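Local coordinates for periplasmic solute binding protein (PDB 4CL2) that binds manganese and zinc ions in the periplasm and probably delivers them to an ABC-type importer, as in other ZnuA-like cluster 9 solute-binding proteins, at residues Gly242-Asp247 and Thr268-Thr273; Arg148-Pro153 and Leu262-Leu267; Asn53-Leu58 and Asn74-Thr79; Lys5-Ser10 and Asp24-Thr29. One frame throughout, in Å; residues are numbered along the deposited sequence. Where two conformers were deposited one is given.

Interaction 1: Gly242-Asp247 and Thr268-Thr273; sequences GVLYVD and TKIVDT. With MN (manganese (II) ion), chain L; SO4 (sulfate ion), chain F.
L244 and K269 make the central apolar contact between the strand ending at L244 and the helix that carries K269. The methyl L244 CD2 lies 4.0 Å from K269 CB and 4.1 Å from I270 CG1, so one leucine branch touches two consecutive helix residues; the L244 and I270 side chains run at about a right angle to each other. K269 then carries its aliphatic chain along the strand backbone: with CG anti to the backbone N (chi1 -173°), CD comes to 3.5 Å from V243 O, and G242 offers its bare CA to K269 CE at 3.9 Å. No hydrogen bond crosses between 242-247 and 268-273, so packing alone joins them.

G242 and L244 make backbone hydrogen bonds with S220 of strand 217-221, while the bound ions are met by residues past the strand. Y245 meets a sulfate, probably from the crystallisation liquor, at its ring edge, with a weak hydrogen bond of 3.4 Å from Y245 OH to sulfate O1. D247 holds manganese with both carboxylate oxygens, OD1 at 2.5 Å and OD2, longer, at 2.7 Å; H106 and E172 complete the protein ligands seen here. The strand and helix directions differ by 144°, with a closest axis approach of 9.5 Å. Such packing of a helix against a strand whose C-terminal extension supplies a metal ligand fits the C-terminal lobe of a cluster 9 metal-binding protein.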
# COMPACT_ATOMS: atom_id res chain seq x y z
N GLY A 242 -14.39 1.99 11.71
CA GLY A 242 -14.74 2.46 10.35
C GLY A 242 -13.80 1.96 9.27
O GLY A 242 -13.03 1.01 9.50
N VAL A 243 -13.82 2.61 8.10
CA VAL A 243 -13.16 2.19 6.88
C VAL A 243 -11.87 2.90 6.59
O VAL A 243 -11.83 4.13 6.52
CB VAL A 243 -14.08 2.38 5.66
CG1 VAL A 243 -13.40 1.92 4.40
CG2 VAL A 243 -15.40 1.66 5.82
N LEU A 244 -10.79 2.15 6.39
CA LEU A 244 -9.50 2.68 5.95
C LEU A 244 -9.31 2.41 4.46
O LEU A 244 -9.87 1.51 3.90
CB LEU A 244 -8.32 2.01 6.67
CG LEU A 244 -8.42 2.07 8.20
CD1 LEU A 244 -7.24 1.25 8.84
CD2 LEU A 244 -8.38 3.50 8.74
N TYR A 245 -8.47 3.25 3.86
CA TYR A 245 -8.08 3.08 2.41
C TYR A 245 -6.63 2.59 2.41
O TYR A 245 -5.66 3.27 2.90
CB TYR A 245 -8.16 4.43 1.66
CG TYR A 245 -9.57 4.78 1.33
CD1 TYR A 245 -10.39 5.29 2.28
CD2 TYR A 245 -10.09 4.50 0.08
CE1 TYR A 245 -11.70 5.58 2.02
CE2 TYR A 245 -11.42 4.77 -0.18
CZ TYR A 245 -12.20 5.30 0.79
OH TYR A 245 -13.55 5.60 0.59
N VAL A 246 -6.43 1.38 1.91
CA VAL A 246 -5.13 0.71 1.94
C VAL A 246 -4.72 -0.01 0.64
O VAL A 246 -3.54 0.05 0.27
CB VAL A 246 -4.98 -0.27 3.11
CG1 VAL A 246 -5.13 0.44 4.44
CG2 VAL A 246 -5.97 -1.41 3.02
N ASP A 247 -5.65 -0.63 -0.08
CA ASP A 247 -5.29 -1.54 -1.19
C ASP A 247 -5.38 -0.91 -2.56
O ASP A 247 -4.91 -1.50 -3.52
CB ASP A 247 -6.18 -2.77 -1.16
CG ASP A 247 -5.78 -3.76 -0.06
OD1 ASP A 247 -4.64 -3.67 0.39
OD2 ASP A 247 -6.66 -4.56 0.32
N THR A 268 -4.79 9.55 9.57
CA THR A 268 -5.66 10.47 10.33
C THR A 268 -6.75 9.74 11.04
O THR A 268 -7.07 9.95 12.21
CB THR A 268 -6.20 11.63 9.39
OG1 THR A 268 -5.14 12.42 8.89
CG2 THR A 268 -7.18 12.49 10.14
N LYS A 269 -7.41 8.82 10.33
CA LYS A 269 -8.48 8.10 10.89
C LYS A 269 -8.02 7.20 12.08
O LYS A 269 -8.63 7.11 13.11
CB LYS A 269 -9.20 7.29 9.81
CG LYS A 269 -10.44 6.64 10.34
CD LYS A 269 -11.41 6.31 9.21
CE LYS A 269 -12.64 5.70 9.79
NZ LYS A 269 -13.53 6.73 10.45
N ILE A 270 -6.84 6.59 11.89
CA ILE A 270 -6.28 5.80 12.99
C ILE A 270 -5.99 6.65 14.24
O ILE A 270 -6.44 6.32 15.32
CB ILE A 270 -5.03 5.08 12.51
CG1 ILE A 270 -5.42 4.05 11.45
CG2 ILE A 270 -4.31 4.46 13.73
CD1 ILE A 270 -4.20 3.52 10.74
N VAL A 271 -5.33 7.79 14.04
CA VAL A 271 -4.94 8.59 15.20
C VAL A 271 -6.17 9.17 15.85
O VAL A 271 -6.28 9.25 17.08
CB VAL A 271 -3.86 9.65 14.86
CG1 VAL A 271 -4.33 10.73 13.97
CG2 VAL A 271 -3.36 10.35 16.10
N ASP A 272 -7.18 9.49 15.04
CA ASP A 272 -8.44 10.08 15.60
C ASP A 272 -9.23 9.09 16.39
O ASP A 272 -10.09 9.44 17.19
CB ASP A 272 -9.32 10.66 14.49
CG ASP A 272 -8.83 11.95 13.99
OD1 ASP A 272 -7.81 12.51 14.54
OD2 ASP A 272 -9.27 12.37 12.90
N THR A 273 -8.97 7.82 16.15
CA THR A 273 -9.64 6.72 16.79
C THR A 273 -8.99 6.49 18.11
O THR A 273 -9.63 6.45 19.15
CB THR A 273 -9.44 5.43 15.96
OG1 THR A 273 -10.69 4.82 15.66
CG2 THR A 273 -8.54 4.42 16.70
MN MN L . -4.51 -6.15 0.15
S SO4 F . -14.02 4.79 -3.57
O1 SO4 F . -13.77 3.95 -2.41
O2 SO4 F . -15.32 4.29 -4.08
O3 SO4 F . -13.01 4.64 -4.62
O4 SO4 F . -14.26 6.23 -3.22

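Interaction 2: Arg148-Pro153 and Leu262-Leu267; sequences RNSILP and LLRFSL. With SO4 (sulfate ion), chain E.
Sulfate O2 is gripped from both helices: S150 OG donates to it at 2.5 Å, a very short contact whose exact length is to be read with caution, and R264 NH1 at 3.0 Å. The arginine bond is nearly straight, 164° at the hydrogen, and O2 lies at the edge of the guanidinium, in its plane. R264 reaches it through a chain that starts extended, with CG anti to the backbone N, and bends at chi3 (65°), bringing NH1 round to the anion. The ion probably comes from the crystallisation liquor, so this polar bridge need not exist in the cell; R264 NH2 also forms a salt bridge with D261 of its own helix.

The two segments belong to helices 133-158 and 259-274, which run side by side in nearly the same direction, 13° apart, with axes 9.6 Å from each other. Helix 133-158 is the long helix that spans the two lobes in this family, and here it packs on the last helix of the C-terminal lobe.

Apart from the sulfate, I151 carries the apolar packing with both of its branches. Its CD1 lies over the opposing backbone, 3.6 Å from R264 N and 3.8 Å from L263 CB. The other branch, CG2, meets L267 CD2 at 3.6 Å. I151 crosses both leucines at about a right angle, and it also touches L111 of helix 111-128, while L267 packs on L178 and F182 of helix 176-182.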
# COMPACT_ATOMS: atom_id res chain seq x y z
N ARG A 148 6.60 13.58 3.80
CA ARG A 148 7.05 13.79 5.17
C ARG A 148 6.27 14.89 5.87
O ARG A 148 5.82 14.73 7.02
CB ARG A 148 8.57 14.03 5.26
CG ARG A 148 9.08 14.10 6.71
CD ARG A 148 10.58 14.39 6.74
NE ARG A 148 11.25 13.27 6.13
CZ ARG A 148 12.03 13.34 5.06
NH1 ARG A 148 12.28 14.48 4.47
NH2 ARG A 148 12.51 12.20 4.54
N ASN A 149 6.08 15.99 5.19
CA ASN A 149 5.41 17.13 5.77
C ASN A 149 3.98 16.84 6.13
O ASN A 149 3.49 17.32 7.16
CB ASN A 149 5.50 18.32 4.83
CG ASN A 149 6.88 18.91 4.80
OD1 ASN A 149 7.65 18.74 5.74
ND2 ASN A 149 7.21 19.66 3.72
N SER A 150 3.30 16.03 5.35
CA SER A 150 1.93 15.65 5.67
C SER A 150 1.77 14.57 6.70
O SER A 150 0.78 14.58 7.45
CB SER A 150 1.10 15.15 4.46
OG SER A 150 0.80 16.23 3.61
N ILE A 151 2.68 13.60 6.66
CA ILE A 151 2.51 12.38 7.39
C ILE A 151 3.25 12.42 8.72
O ILE A 151 2.74 11.92 9.76
CB ILE A 151 2.94 11.15 6.54
CG1 ILE A 151 2.13 11.07 5.26
CG2 ILE A 151 2.86 9.86 7.35
CD1 ILE A 151 0.62 11.18 5.48
N LEU A 152 4.41 13.04 8.76
CA LEU A 152 5.09 13.09 10.05
C LEU A 152 4.35 13.65 11.20
O LEU A 152 4.39 13.09 12.33
CB LEU A 152 6.50 13.74 9.85
CG LEU A 152 7.36 13.66 11.06
CD1 LEU A 152 7.66 12.22 11.54
CD2 LEU A 152 8.67 14.36 10.74
N PRO A 153 3.54 14.75 11.04
CA PRO A 153 2.79 15.18 12.19
C PRO A 153 1.77 14.18 12.77
O PRO A 153 1.48 14.16 13.95
CB PRO A 153 2.10 16.50 11.69
CG PRO A 153 2.87 16.92 10.50
CD PRO A 153 3.51 15.70 9.91
N LEU A 262 -4.06 8.96 0.46
CA LEU A 262 -4.36 7.68 1.05
C LEU A 262 -3.68 7.51 2.38
O LEU A 262 -4.31 7.11 3.39
CB LEU A 262 -3.96 6.52 0.13
CG LEU A 262 -4.20 5.09 0.65
CD1 LEU A 262 -4.62 4.20 -0.54
CD2 LEU A 262 -2.95 4.57 1.27
N LEU A 263 -2.37 7.74 2.45
CA LEU A 263 -1.67 7.66 3.72
C LEU A 263 -2.27 8.65 4.71
O LEU A 263 -2.46 8.35 5.88
CB LEU A 263 -0.19 8.02 3.55
CG LEU A 263 0.65 6.97 2.87
CD1 LEU A 263 2.08 7.48 2.79
CD2 LEU A 263 0.64 5.63 3.60
N ARG A 264 -2.47 9.89 4.27
CA ARG A 264 -2.97 10.93 5.14
C ARG A 264 -4.37 10.58 5.70
O ARG A 264 -4.64 10.70 6.90
CB ARG A 264 -3.00 12.27 4.44
CG ARG A 264 -3.41 13.41 5.34
CD ARG A 264 -3.32 14.75 4.59
NE ARG A 264 -4.26 14.78 3.51
CZ ARG A 264 -4.41 15.78 2.65
NH1 ARG A 264 -3.60 16.84 2.68
NH2 ARG A 264 -5.38 15.69 1.73
N PHE A 265 -5.27 10.10 4.84
CA PHE A 265 -6.59 9.72 5.31
C PHE A 265 -6.56 8.60 6.31
O PHE A 265 -7.13 8.70 7.38
CB PHE A 265 -7.51 9.35 4.14
CG PHE A 265 -8.89 9.02 4.56
CD1 PHE A 265 -9.86 9.98 4.66
CD2 PHE A 265 -9.20 7.70 4.88
CE1 PHE A 265 -11.11 9.65 5.14
CE2 PHE A 265 -10.45 7.36 5.36
CZ PHE A 265 -11.40 8.34 5.49
N SER A 266 -5.89 7.50 5.96
CA SER A 266 -5.89 6.34 6.84
C SER A 266 -5.17 6.61 8.14
O SER A 266 -5.69 6.22 9.15
CB SER A 266 -5.34 5.14 6.10
OG SER A 266 -6.27 4.81 5.02
N LEU A 267 -4.03 7.27 8.13
CA LEU A 267 -3.36 7.56 9.36
C LEU A 267 -4.14 8.57 10.21
O LEU A 267 -4.16 8.49 11.44
CB LEU A 267 -1.95 7.98 9.12
CG LEU A 267 -0.94 6.83 8.89
CD1 LEU A 267 -1.24 5.87 7.80
CD2 LEU A 267 0.44 7.51 8.65
S SO4 E . -1.27 18.70 5.17
O1 SO4 E . -1.68 18.42 6.55
O2 SO4 E . -1.29 17.44 4.42
O3 SO4 E . 0.09 19.27 5.20
O4 SO4 E . -2.15 19.67 4.51

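Interaction 3: Asn53-Leu58 and Asn74-Thr79; sequences NADLIL and NLKKGT. With ACT (acetate ion), chain I.
K76 leans its side chain against the end of helix 45-53 and can be followed outward from its backbone. CB lies near A54 O, at 3.9 Å. CG is anti to the backbone N (chi1 -160°), and a bend at chi3 (-59°) turns the chain past D55, where CD stands 3.5 Å from D55 OD1. CE passes N53 O at about the same distance, and NZ ends between two acceptors. It forms a salt bridge to D55 OD1 at 2.8 Å, meeting the carboxylate from above its plane, and a hydrogen bond to N53 O at 3.0 Å, again from above the carbonyl plane. One water links NZ to the same N53 O.

A54 O, where the chain leaves the helix, accepts T79 OG1 at 2.7 Å; a second water accepts from K76 N and lies within hydrogen-bonding distance of A54 O. T79 closes the type II turn of 76-79, in which G78 takes a positive phi (95°). A third water bridges D55 O and G78 O. On the apolar side, I57 CD1 and L75 CD2 meet tip to tip at 3.9 Å, and the I57 and T79 side chains cross at about a right angle, CG1 to CG2 4.0 Å.

The other carboxylate oxygen, D55 OD2, accepts V6 N, so D55 joins this loop to strand 6-9. The carboxylate of D55 and the carbonyl N53 O at the C-terminal end of the helix, whose dipole is negative there, would probably both favour the charged form of K76.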
# COMPACT_ATOMS: atom_id res chain seq x y z
N ASN A 53 3.54 -1.58 -24.93
CA ASN A 53 4.02 -0.20 -25.02
C ASN A 53 5.03 0.17 -23.96
O ASN A 53 5.84 1.11 -24.19
CB ASN A 53 2.87 0.80 -24.92
CG ASN A 53 1.97 0.80 -26.13
OD1 ASN A 53 0.80 1.23 -26.05
ND2 ASN A 53 2.48 0.48 -27.23
N ALA A 54 5.06 -0.53 -22.84
CA ALA A 54 5.92 -0.17 -21.73
C ALA A 54 7.41 -0.27 -22.11
O ALA A 54 7.90 -1.28 -22.61
CB ALA A 54 5.63 -1.07 -20.55
N ASP A 55 8.13 0.80 -21.78
CA ASP A 55 9.58 0.81 -21.79
C ASP A 55 10.18 0.36 -20.45
O ASP A 55 11.38 0.14 -20.36
CB ASP A 55 10.05 2.25 -22.17
CG ASP A 55 9.62 2.62 -23.53
OD1 ASP A 55 9.97 1.90 -24.49
OD2 ASP A 55 8.89 3.60 -23.69
N LEU A 56 9.36 0.29 -19.41
CA LEU A 56 9.76 -0.01 -18.01
C LEU A 56 8.48 -0.46 -17.34
O LEU A 56 7.41 0.20 -17.58
CB LEU A 56 10.33 1.25 -17.35
CG LEU A 56 10.73 1.14 -15.90
CD1 LEU A 56 11.83 0.15 -15.72
CD2 LEU A 56 11.14 2.53 -15.42
N ILE A 57 8.56 -1.54 -16.56
CA ILE A 57 7.40 -2.03 -15.80
C ILE A 57 7.76 -1.98 -14.32
O ILE A 57 8.78 -2.51 -13.92
CB ILE A 57 6.98 -3.42 -16.22
CG1 ILE A 57 6.59 -3.41 -17.70
CG2 ILE A 57 5.84 -3.91 -15.35
CD1 ILE A 57 6.24 -4.77 -18.27
N LEU A 58 6.94 -1.27 -13.54
CA LEU A 58 7.19 -1.10 -12.11
C LEU A 58 6.18 -1.93 -11.30
O LEU A 58 4.97 -1.71 -11.36
CB LEU A 58 7.07 0.36 -11.74
CG LEU A 58 7.98 1.35 -12.44
CD1 LEU A 58 7.59 2.77 -11.97
CD2 LEU A 58 9.45 1.01 -12.15
N ASN A 74 6.77 -11.60 -23.67
CA ASN A 74 6.82 -11.08 -25.04
C ASN A 74 7.02 -9.55 -25.06
O ASN A 74 6.35 -8.83 -25.83
CB ASN A 74 5.55 -11.52 -25.76
CG ASN A 74 5.62 -11.35 -27.26
OD1 ASN A 74 6.69 -11.43 -27.89
ND2 ASN A 74 4.45 -11.22 -27.86
N LEU A 75 7.84 -9.06 -24.13
CA LEU A 75 8.01 -7.64 -23.88
C LEU A 75 8.88 -6.95 -24.96
O LEU A 75 9.62 -7.58 -25.67
CB LEU A 75 8.64 -7.36 -22.53
CG LEU A 75 7.93 -7.90 -21.26
CD1 LEU A 75 8.74 -7.59 -20.00
CD2 LEU A 75 6.52 -7.36 -21.20
N LYS A 76 8.72 -5.63 -25.06
CA LYS A 76 9.59 -4.82 -25.84
C LYS A 76 11.08 -5.05 -25.46
O LYS A 76 11.44 -5.15 -24.28
CB LYS A 76 9.16 -3.33 -25.67
CG LYS A 76 9.67 -2.45 -26.79
CD LYS A 76 9.57 -0.97 -26.46
CE LYS A 76 8.15 -0.58 -26.17
NZ LYS A 76 8.00 0.92 -26.29
N LYS A 77 11.96 -5.18 -26.47
CA LYS A 77 13.38 -5.32 -26.15
C LYS A 77 13.88 -4.21 -25.29
O LYS A 77 13.63 -3.04 -25.57
CB LYS A 77 14.22 -5.35 -27.45
CG LYS A 77 15.72 -5.47 -27.23
CD LYS A 77 16.49 -5.24 -28.54
CE LYS A 77 17.96 -4.87 -28.35
NZ LYS A 77 18.86 -6.01 -28.68
N GLY A 78 14.60 -4.54 -24.24
CA GLY A 78 15.13 -3.54 -23.32
C GLY A 78 14.25 -3.30 -22.12
O GLY A 78 14.66 -2.61 -21.17
N THR A 79 12.99 -3.72 -22.18
CA THR A 79 12.07 -3.34 -21.11
C THR A 79 12.29 -4.22 -19.89
O THR A 79 12.12 -5.46 -19.97
CB THR A 79 10.59 -3.48 -21.56
OG1 THR A 79 10.33 -2.42 -22.48
CG2 THR A 79 9.64 -3.35 -20.36
C ACT I . 1.67 -12.01 -25.26
O ACT I . 1.01 -13.05 -24.94
OXT ACT I . 2.16 -11.93 -26.38
CH3 ACT I . 1.94 -10.86 -24.33
O HOH W 1 5.97 2.71 -26.50
O HOH W 2 7.17 -4.04 -23.14
O HOH W 3 13.46 -0.82 -19.09

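Interaction 4: Lys5-Ser10 and Asp24-Thr29; sequences KVVLSS and DLVTVT
V7, on strand 6-9, and V26, just ahead of T27, touch through their CG2 methyls, 3.7 Å apart. V7 points CG1 away from its own N (chi1 177°), which sets CG2 beside the backbone N and in the path of V26. In V26 the facing CG2 sits between N and the carbonyl carbon, while CG1, anti to the carbonyl carbon, approaches K5 CB at 4.0 Å.

The backbone bonds hold this register: V6, V7 and L8 pair with T27, V28 and T29. V7 N donates to T27 O at 2.9 Å, T29 N to V7 O, and S9 N to T29 O at 2.8 Å. The V7 N and S9 N bonds are both close to straight at the hydrogen (173° for V7 N), but V7 N meets T27 O nearly in line with its C=O while S9 N comes from above the plane of the T29 carbonyl. Both strands belong to the beta-alpha-beta unit formed by strand 6-9, helix 12-22 and strand 27-30, the start of a four-stranded parallel sheet in the N-terminal lobe; strand 27-30 is one of its two outermost strands and strand 56-59 flanks 6-9 on the other side. V28 and S9 face helix 12-22.

On the face bearing V6, L8, T27 and T29, the threonine hydroxyl makes the closest approaches. T29 OG1 lies between the backbone N and carbonyl carbon (chi1 53°), a placement that brings it to 3.3 Å from both L8 CA and L8 CD1, with the two side chains at about a right angle. V6 CG1 approaches the same oxygen obliquely, at 4.1 Å. Near K5, one water accepts from K5 N and donates to L25 O.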
# COMPACT_ATOMS: atom_id res chain seq x y z
N LYS A 5 8.91 8.12 -23.54
CA LYS A 5 8.95 6.81 -22.92
C LYS A 5 7.66 6.57 -22.13
O LYS A 5 6.98 7.49 -21.72
CB LYS A 5 10.15 6.75 -21.99
CG LYS A 5 11.41 6.74 -22.85
CD LYS A 5 12.66 6.77 -22.04
CE LYS A 5 13.87 7.09 -22.92
NZ LYS A 5 13.99 6.08 -24.01
N VAL A 6 7.34 5.27 -21.99
CA VAL A 6 6.09 4.83 -21.36
C VAL A 6 6.50 3.92 -20.19
O VAL A 6 7.32 3.02 -20.34
CB VAL A 6 5.21 4.04 -22.37
CG1 VAL A 6 3.93 3.51 -21.69
CG2 VAL A 6 4.78 4.90 -23.52
N VAL A 7 6.00 4.23 -19.02
CA VAL A 7 6.34 3.49 -17.78
C VAL A 7 4.99 2.97 -17.22
O VAL A 7 4.09 3.76 -16.86
CB VAL A 7 7.01 4.40 -16.75
CG1 VAL A 7 7.26 3.62 -15.48
CG2 VAL A 7 8.30 4.95 -17.33
N LEU A 8 4.87 1.65 -17.21
CA LEU A 8 3.68 0.92 -16.74
C LEU A 8 3.86 0.52 -15.27
O LEU A 8 4.77 -0.21 -14.91
CB LEU A 8 3.39 -0.29 -17.63
CG LEU A 8 2.23 -1.14 -17.12
CD1 LEU A 8 0.89 -0.41 -17.19
CD2 LEU A 8 2.22 -2.45 -17.97
N SER A 9 2.98 1.01 -14.42
CA SER A 9 2.92 0.61 -12.99
C SER A 9 1.85 -0.50 -12.81
O SER A 9 0.84 -0.54 -13.51
CB SER A 9 2.58 1.82 -12.11
OG SER A 9 3.56 2.86 -12.17
N SER A 10 2.12 -1.43 -11.91
CA SER A 10 1.23 -2.57 -11.73
C SER A 10 -0.14 -2.13 -11.16
O SER A 10 -1.14 -2.76 -11.50
CB SER A 10 1.87 -3.65 -10.89
OG SER A 10 2.12 -3.18 -9.56
N ASP A 24 5.20 14.01 -16.01
CA ASP A 24 5.04 14.20 -17.52
C ASP A 24 6.30 14.16 -18.39
O ASP A 24 6.16 14.26 -19.64
CB ASP A 24 4.21 15.44 -17.90
CG ASP A 24 2.81 15.45 -17.27
OD1 ASP A 24 2.15 14.38 -17.15
OD2 ASP A 24 2.36 16.54 -16.92
N LEU A 25 7.48 13.88 -17.81
CA LEU A 25 8.63 13.55 -18.61
C LEU A 25 8.50 12.24 -19.34
O LEU A 25 9.11 12.04 -20.35
CB LEU A 25 9.90 13.53 -17.78
CG LEU A 25 10.21 14.91 -17.19
CD1 LEU A 25 11.23 14.69 -16.08
CD2 LEU A 25 10.71 15.90 -18.23
N VAL A 26 7.72 11.33 -18.76
CA VAL A 26 7.33 10.05 -19.34
C VAL A 26 5.81 9.91 -19.22
O VAL A 26 5.17 10.60 -18.41
CB VAL A 26 8.01 8.84 -18.68
CG1 VAL A 26 9.51 9.00 -18.70
CG2 VAL A 26 7.47 8.56 -17.29
N THR A 27 5.25 9.03 -20.04
CA THR A 27 3.86 8.65 -19.92
C THR A 27 3.71 7.57 -18.89
O THR A 27 4.31 6.54 -19.03
CB THR A 27 3.33 8.18 -21.28
OG1 THR A 27 3.49 9.27 -22.20
CG2 THR A 27 1.86 7.80 -21.20
N VAL A 28 2.95 7.82 -17.81
CA VAL A 28 2.77 6.84 -16.77
C VAL A 28 1.40 6.18 -16.99
O VAL A 28 0.35 6.86 -17.09
CB VAL A 28 2.86 7.51 -15.39
CG1 VAL A 28 2.47 6.53 -14.30
CG2 VAL A 28 4.27 8.02 -15.14
N THR A 29 1.41 4.88 -17.10
CA THR A 29 0.21 4.04 -17.23
C THR A 29 0.12 3.14 -16.01
O THR A 29 1.12 2.97 -15.23
CB THR A 29 0.26 3.24 -18.51
OG1 THR A 29 1.50 2.51 -18.58
CG2 THR A 29 0.10 4.17 -19.72
O HOH W 4 10.39 10.33 -22.12

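Overall arrangement
Along the chain, interaction 4 closes before interaction 3 opens, and both reach the same four-stranded parallel sheet, where strands 6-9 and 56-59 are neighbours; their centres are 11 Å apart and they touch. Interactions 1 and 2 alternate in sequence, share helix 259-274 and also lie 11 Å apart, touching where Y245 O meets S266 OG. Between the pairs the centres are 25 to 36 Å apart, without contact, as expected for two lobes. Helix 133-158 carries one segment of interaction 2 and reaches L25 and V26 of interaction 4, thus connecting the lobes. Only interaction 1 contains a ligand of the bound manganese, D247; interactions 3 and 4 lie away from the annotated sites.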